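Mandelate racemase/muconate lactonizing enzyme (Roseovarius nubinhibens, PDB 2QDD) is of unknown function but, as a magnesium-binding member of the mandelate racemase/muconate lactonizing enzyme family, probably catalyses proton abstraction next to a substrate carboxylate. Local coordinates at residues 91-96 with 102-107; 166-169 with 175-178. One frame throughout, in Å; residues are numbered along the deposited sequence.

Interaction 1 of 2, residues 91-96 with 102-107; sequences RVMDLQ and YVKSPI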
ATOM      1  N   ARG A  91      34.534   1.347  -8.252  1.00 26.12           N
ATOM      2  CA  ARG A  91      34.396   0.023  -7.641  1.00 29.32           C
ATOM      3  C   ARG A  91      35.498  -0.326  -6.643  1.00 30.02           C
ATOM      4  O   ARG A  91      35.207  -0.784  -5.541  1.00 33.23           O
ATOM      5  CB  ARG A  91      34.301  -1.065  -8.714  1.00 24.75           C
ATOM      6  CG  ARG A  91      32.940  -1.139  -9.379  1.00 30.67           C
ATOM      7  CD  ARG A  91      32.779  -2.408 -10.197  1.00 31.53           C
ATOM      8  NE  ARG A  91      33.510  -2.376 -11.468  1.00 37.42           N
ATOM      9  CZ  ARG A  91      33.081  -1.799 -12.592  1.00 44.16           C
ATOM     10  NH1 ARG A  91      31.909  -1.168 -12.639  1.00 34.25           N
ATOM     11  NH2 ARG A  91      33.841  -1.852 -13.683  1.00 33.86           N
ATOM     12  N   VAL A  92      36.750  -0.108  -7.041  1.00 31.31           N
ATOM     13  CA  VAL A  92      37.909  -0.294  -6.161  1.00 26.79           C
ATOM     14  C   VAL A  92      37.825   0.565  -4.894  1.00 31.03           C
ATOM     15  O   VAL A  92      37.956   0.038  -3.787  1.00 32.29           O
ATOM     16  CB  VAL A  92      39.247  -0.065  -6.922  1.00 28.73           C
ATOM     17  CG1 VAL A  92      40.433  -0.027  -5.957  1.00 23.37           C
ATOM     18  CG2 VAL A  92      39.450  -1.162  -7.977  1.00 22.20           C
ATOM     19  N   MET A  93      37.579   1.869  -5.060  1.00 28.51           N
ATOM     20  CA  MET A  93      37.352   2.780  -3.932  1.00 29.64           C
ATOM     21  C   MET A  93      36.241   2.315  -2.979  1.00 31.63           C
ATOM     22  O   MET A  93      36.407   2.376  -1.760  1.00 31.08           O
ATOM     23  CB  MET A  93      37.041   4.201  -4.417  1.00 29.64           C
ATOM     24  CG  MET A  93      38.187   4.921  -5.119  1.00 27.62           C
ATOM     25  SD  MET A  93      37.920   6.706  -5.196  1.00 29.29           S
ATOM     26  CE  MET A  93      36.632   6.837  -6.437  1.00 28.30           C
ATOM     27  N   ASP A  94      35.125   1.847  -3.540  1.00 32.94           N
ATOM     28  CA  ASP A  94      33.988   1.356  -2.744  1.00 35.80           C
ATOM     29  C   ASP A  94      34.287   0.031  -2.042  1.00 29.60           C
ATOM     30  O   ASP A  94      33.770  -0.234  -0.962  1.00 31.95           O
ATOM     31  CB  ASP A  94      32.733   1.205  -3.614  1.00 37.25           C
ATOM     32  CG  ASP A  94      32.121   2.546  -4.018  1.00 43.72           C
ATOM     33  OD1 ASP A  94      32.381   3.574  -3.357  1.00 42.87           O
ATOM     34  OD2 ASP A  94      31.360   2.566  -5.005  1.00 43.77           O
ATOM     35  N   LEU A  95      35.115  -0.792  -2.678  1.00 30.79           N
ATOM     36  CA  LEU A  95      35.611  -2.039  -2.099  1.00 34.66           C
ATOM     37  C   LEU A  95      36.550  -1.781  -0.921  1.00 36.67           C
ATOM     38  O   LEU A  95      36.487  -2.474   0.098  1.00 34.10           O
ATOM     39  CB  LEU A  95      36.349  -2.852  -3.167  1.00 34.03           C
ATOM     40  CG  LEU A  95      35.965  -4.315  -3.359  1.00 46.89           C
ATOM     41  CD1 LEU A  95      36.186  -4.729  -4.810  1.00 48.83           C
ATOM     42  CD2 LEU A  95      36.755  -5.209  -2.414  1.00 54.96           C
ATOM     43  N   GLN A  96      37.416  -0.781  -1.067  1.00 34.85           N
ATOM     44  CA  GLN A  96      38.539  -0.605  -0.154  1.00 33.99           C
ATOM     45  C   GLN A  96      38.213   0.340   0.989  1.00 35.31           C
ATOM     46  O   GLN A  96      38.847   0.292   2.040  1.00 36.97           O
ATOM     47  CB  GLN A  96      39.795  -0.137  -0.900  1.00 34.08           C
ATOM     48  CG  GLN A  96      40.397  -1.168  -1.877  1.00 37.00           C
ATOM     49  CD  GLN A  96      40.796  -2.491  -1.225  1.00 39.30           C
ATOM     50  OE1 GLN A  96      41.126  -2.553  -0.040  1.00 46.46           O
ATOM     51  NE2 GLN A  96      40.773  -3.557  -2.010  1.00 43.74           N
ATOM     52  N   TYR A 102      32.829  11.881   0.500  1.00 28.64           N
ATOM     53  CA  TYR A 102      33.659  13.080   0.520  1.00 29.17           C
ATOM     54  C   TYR A 102      35.141  12.847   0.230  1.00 28.98           C
ATOM     55  O   TYR A 102      35.809  13.729  -0.305  1.00 27.88           O
ATOM     56  CB  TYR A 102      33.492  13.826   1.841  1.00 22.35           C
ATOM     57  CG  TYR A 102      34.064  13.157   3.085  1.00 26.56           C
ATOM     58  CD1 TYR A 102      35.217  13.656   3.701  1.00 31.07           C
ATOM     59  CD2 TYR A 102      33.432  12.063   3.676  1.00 22.58           C
ATOM     60  CE1 TYR A 102      35.736  13.067   4.858  1.00 22.93           C
ATOM     61  CE2 TYR A 102      33.943  11.468   4.829  1.00 21.04           C
ATOM     62  CZ  TYR A 102      35.093  11.975   5.415  1.00 29.32           C
ATOM     63  OH  TYR A 102      35.590  11.391   6.564  1.00 28.04           O
ATOM     64  N   VAL A 103      35.633  11.664   0.588  1.00 27.32           N
ATOM     65  CA  VAL A 103      36.982  11.220   0.236  1.00 30.04           C
ATOM     66  C   VAL A 103      37.062  10.904  -1.254  1.00 31.78           C
ATOM     67  O   VAL A 103      38.056  11.214  -1.919  1.00 33.70           O
ATOM     68  CB  VAL A 103      37.398   9.977   1.073  1.00 30.28           C
ATOM     69  CG1 VAL A 103      38.726   9.402   0.590  1.00 22.97           C
ATOM     70  CG2 VAL A 103      37.481  10.338   2.552  1.00 23.86           C
ATOM     71  N   LYS A 104      35.991  10.306  -1.769  1.00 32.95           N
ATOM     72  CA  LYS A 104      35.987   9.705  -3.094  1.00 27.53           C
ATOM     73  C   LYS A 104      35.857  10.716  -4.223  1.00 25.49           C
ATOM     74  O   LYS A 104      36.330  10.464  -5.333  1.00 26.86           O
ATOM     75  CB  LYS A 104      34.874   8.668  -3.193  1.00 25.64           C
ATOM     76  CG  LYS A 104      35.292   7.325  -2.662  1.00 32.51           C
ATOM     77  CD  LYS A 104      34.128   6.592  -2.085  1.00 32.10           C
ATOM     78  CE  LYS A 104      34.581   5.275  -1.520  1.00 31.07           C
ATOM     79  NZ  LYS A 104      33.402   4.506  -1.022  1.00 23.53           N
ATOM     80  N   SER A 105      35.222  11.850  -3.923  1.00 24.84           N
ATOM     81  CA  SER A 105      34.890  12.867  -4.924  0.50 25.47           C
ATOM     82  C   SER A 105      36.100  13.545  -5.597  1.00 26.17           C
ATOM     83  O   SER A 105      36.121  13.666  -6.815  1.00 31.65           O
ATOM     84  CB  SER A 105      33.888  13.894  -4.363  0.50 22.77           C
ATOM     85  OG  SER A 105      33.595  14.925  -5.295  0.50 21.08           O
ATOM     86  N   PRO A 106      37.116  13.998  -4.805  1.00 26.98           N
ATOM     87  CA  PRO A 106      38.281  14.507  -5.557  1.00 27.13           C
ATOM     88  C   PRO A 106      39.096  13.475  -6.349  1.00 28.78           C
ATOM     89  O   PRO A 106      39.692  13.841  -7.361  1.00 30.65           O
ATOM     90  CB  PRO A 106      39.155  15.143  -4.469  1.00 30.99           C
ATOM     91  CG  PRO A 106      38.784  14.454  -3.226  1.00 28.22           C
ATOM     92  CD  PRO A 106      37.322  14.164  -3.349  1.00 24.94           C
ATOM     93  N   ILE A 107      39.124  12.216  -5.898  1.00 27.92           N
ATOM     94  CA  ILE A 107      39.783  11.139  -6.644  1.00 27.19           C
ATOM     95  C   ILE A 107      39.107  10.878  -7.988  1.00 30.75           C
ATOM     96  O   ILE A 107      39.777  10.762  -9.019  1.00 33.95           O
ATOM     97  CB  ILE A 107      39.868   9.823  -5.838  1.00 25.99           C
ATOM     98  CG1 ILE A 107      40.591  10.053  -4.507  1.00 29.84           C
ATOM     99  CG2 ILE A 107      40.584   8.734  -6.654  1.00 26.49           C
ATOM    100  CD1 ILE A 107      40.324   9.008  -3.452  1.00 26.81           C
TER

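Interaction 2 of 2, residues 166-169 with 175-178; sequences AKIG and QDIA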
ATOM      1  N   ALA A 166      16.697  32.357  -0.652  1.00 32.81           N
ATOM      2  CA  ALA A 166      16.378  33.036   0.597  1.00 34.68           C
ATOM      3  C   ALA A 166      16.461  32.074   1.777  1.00 37.43           C
ATOM      4  O   ALA A 166      15.760  31.062   1.822  1.00 39.00           O
ATOM      5  CB  ALA A 166      14.999  33.670   0.516  1.00 33.12           C
ATOM      6  N   LYS A 167      17.328  32.395   2.731  1.00 42.83           N
ATOM      7  CA  LYS A 167      17.603  31.507   3.858  1.00 44.12           C
ATOM      8  C   LYS A 167      16.651  31.810   5.016  1.00 47.19           C
ATOM      9  O   LYS A 167      16.726  32.873   5.635  1.00 47.69           O
ATOM     10  CB  LYS A 167      19.062  31.631   4.306  1.00 42.49           C
ATOM     11  CG  LYS A 167      20.080  31.636   3.177  1.00 46.90           C
ATOM     12  CD  LYS A 167      20.454  30.234   2.734  1.00 51.14           C
ATOM     13  CE  LYS A 167      21.112  30.257   1.359  1.00 51.22           C
ATOM     14  NZ  LYS A 167      21.399  28.881   0.863  1.00 62.68           N
ATOM     15  N   ILE A 168      15.742  30.876   5.283  1.00 47.23           N
ATOM     16  CA  ILE A 168      14.780  31.002   6.377  1.00 45.70           C
ATOM     17  C   ILE A 168      14.944  29.834   7.352  1.00 49.30           C
ATOM     18  O   ILE A 168      15.869  29.030   7.208  1.00 51.49           O
ATOM     19  CB  ILE A 168      13.321  31.083   5.862  1.00 46.44           C
ATOM     20  CG1 ILE A 168      12.976  29.858   5.010  1.00 41.47           C
ATOM     21  CG2 ILE A 168      13.086  32.385   5.089  1.00 47.65           C
ATOM     22  CD1 ILE A 168      11.506  29.578   4.914  1.00 36.22           C
ATOM     23  N   GLY A 169      14.057  29.747   8.342  1.00 54.34           N
ATOM     24  CA  GLY A 169      14.104  28.669   9.331  1.00 60.29           C
ATOM     25  C   GLY A 169      14.354  29.157  10.746  1.00 65.17           C
ATOM     26  O   GLY A 169      14.550  30.352  10.978  1.00 65.47           O
ATOM     27  N   GLN A 175       7.471  34.568  12.239  1.00 54.32           N
ATOM     28  CA  GLN A 175       8.455  35.346  11.488  1.00 56.69           C
ATOM     29  C   GLN A 175       8.844  34.728  10.144  1.00 52.00           C
ATOM     30  O   GLN A 175       9.172  35.454   9.207  1.00 48.53           O
ATOM     31  CB  GLN A 175       9.689  35.697  12.336  1.00 57.78           C
ATOM     32  CG  GLN A 175      10.486  34.506  12.876  1.00 67.16           C
ATOM     33  CD  GLN A 175      11.559  34.911  13.889  1.00 69.77           C
ATOM     34  OE1 GLN A 175      11.326  35.754  14.759  1.00 75.58           O
ATOM     35  NE2 GLN A 175      12.736  34.301  13.779  1.00 71.85           N
ATOM     36  N   ASP A 176       8.799  33.398  10.048  1.00 48.75           N
ATOM     37  CA  ASP A 176       8.966  32.705   8.765  1.00 47.13           C
ATOM     38  C   ASP A 176       7.811  32.960   7.794  1.00 42.96           C
ATOM     39  O   ASP A 176       8.042  33.134   6.597  1.00 40.86           O
ATOM     40  CB  ASP A 176       9.175  31.198   8.960  1.00 45.41           C
ATOM     41  CG  ASP A 176      10.625  30.832   9.269  1.00 55.43           C
ATOM     42  OD1 ASP A 176      11.549  31.595   8.895  1.00 51.72           O
ATOM     43  OD2 ASP A 176      10.839  29.762   9.883  1.00 58.08           O
ATOM     44  N   ILE A 177       6.583  32.990   8.316  1.00 40.55           N
ATOM     45  CA  ILE A 177       5.395  33.341   7.528  1.00 36.59           C
ATOM     46  C   ILE A 177       5.522  34.754   6.947  1.00 44.24           C
ATOM     47  O   ILE A 177       5.303  34.957   5.749  1.00 47.27           O
ATOM     48  CB  ILE A 177       4.079  33.174   8.352  1.00 34.48           C
ATOM     49  CG1 ILE A 177       3.810  31.693   8.628  1.00 29.91           C
ATOM     50  CG2 ILE A 177       2.877  33.749   7.603  1.00 29.71           C
ATOM     51  CD1 ILE A 177       3.079  31.404   9.930  1.00 34.04           C
ATOM     52  N   ALA A 178       5.916  35.710   7.791  1.00 47.64           N
ATOM     53  CA  ALA A 178       6.107  37.106   7.369  1.00 46.32           C
ATOM     54  C   ALA A 178       7.273  37.305   6.397  1.00 44.46           C
ATOM     55  O   ALA A 178       7.209  38.175   5.529  1.00 46.26           O
ATOM     56  CB  ALA A 178       6.266  38.015   8.581  1.00 45.62           C
TER

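Interaction 1 of 2, residues 91-96 with 102-107
Three torsions carry Lys104 across to Met93 and Asp94: the chain bends at chi2 (149°), about CB-CG, and is then extended through its last two torsions until its ammonium arrives at the aspartate. Asp94 meets it with CG beside its own backbone N (chi1 -72°), which swings the carboxylate towards the facing helix. The lysine chain and the aspartate cross at about a right angle, and NZ lies 2.7 Å from Asp94 OD1 in a salt bridge that uses the anti lone pair of that oxygen. The other oxygen, OD2, is paired with Arg276, while NZ also donates to the carbonyls of Leu97 and Gly99, just beyond helix 86-96. One ammonium thus gathers three oxygens. The methylene part of the same lysine runs alongside Met93 in the opposite direction, Lys104 CG resting 3.7 Å from Met93 SD, and Lys104 CE passes 3.4 Å from the Met93 carbonyl O. Met93 CE lies 3.8 Å from Lys104 O. The sulfur is also packed against Ile107, whose CG2 is 3.7 Å from Met93 SD, with Ile107 CB and CD1 scarcely farther. The helix segments run nearly antiparallel, at 156°, and their axes come no closer than 11.0 Å, a separation bridged by these long side chains. A methionine in place of Lys104 would probably leave Asp94 OD1 and the Leu97 and Gly99 carbonyls without their shared donor. This helical hairpin of the N-terminal domain therefore illustrates how one amphipathic side chain can serve two purposes: its methylenes join an apolar layer with Met93 and Ile107, while its charge, in a buried residue, is probably balanced in part by Asp94 and ties the connecting turn to the second helix.

Interaction 2 of 2, residues 166-169 with 175-178
The carboxylate of Asp176 is the flat group of this contact, and the backbone N-H of Gly169 reaches its OD1 on the syn side, 29° out of the carboxylate plane. The bond is fairly long, 3.2 Å from Gly169 N to Asp176 OD1, but close to straight at 166°. Gly169 CA is 3.5 Å from Asp176 OD2, and Ile168 CB approaches OD1 to the same distance. Asp176 CG sits beside its backbone N (chi1 -83°), which turns the group from the helix towards the loop. Its charge has a stronger mate in Arg179, salt-bridged to OD1, and Trp201 NE1 donates to OD2; both oxygens of this buried acid are therefore engaged. At Gly169 a side chain would press its CB against the preceding carbonyl O, so this backbone conformation calls for glycine. Ile168 turns its side chain to the helix and packs on Arg179 and Ile180. The arrangement belongs to a beta-alpha-beta unit of the TIM-barrel-like domain: the loop leaving strand 163-167, at whose end Lys167 is salt-bridged to the magnesium ligand Asp196, is fastened to the opening turns of helix 173-185.

How the interactions relate
Interactions 1 and 2 illustrate one principle, an aspartate shared among several partners, in two separate parts of the enolase-superfamily architecture. Their centres lie 38 Å apart, on opposite sides of the chain's centre, and their nearest atoms are about 19 Å from each other, so neither touches the other. Interaction 1 packs helices of the N-terminal domain, away from the metal site, although Arg276 links its aspartate to a helix of the barrel domain. Interaction 2 lies beside that site: the side chain of Ile168 is about 6 Å from that of Asp196 and about 8 Å from that of Glu220, both magnesium ligands.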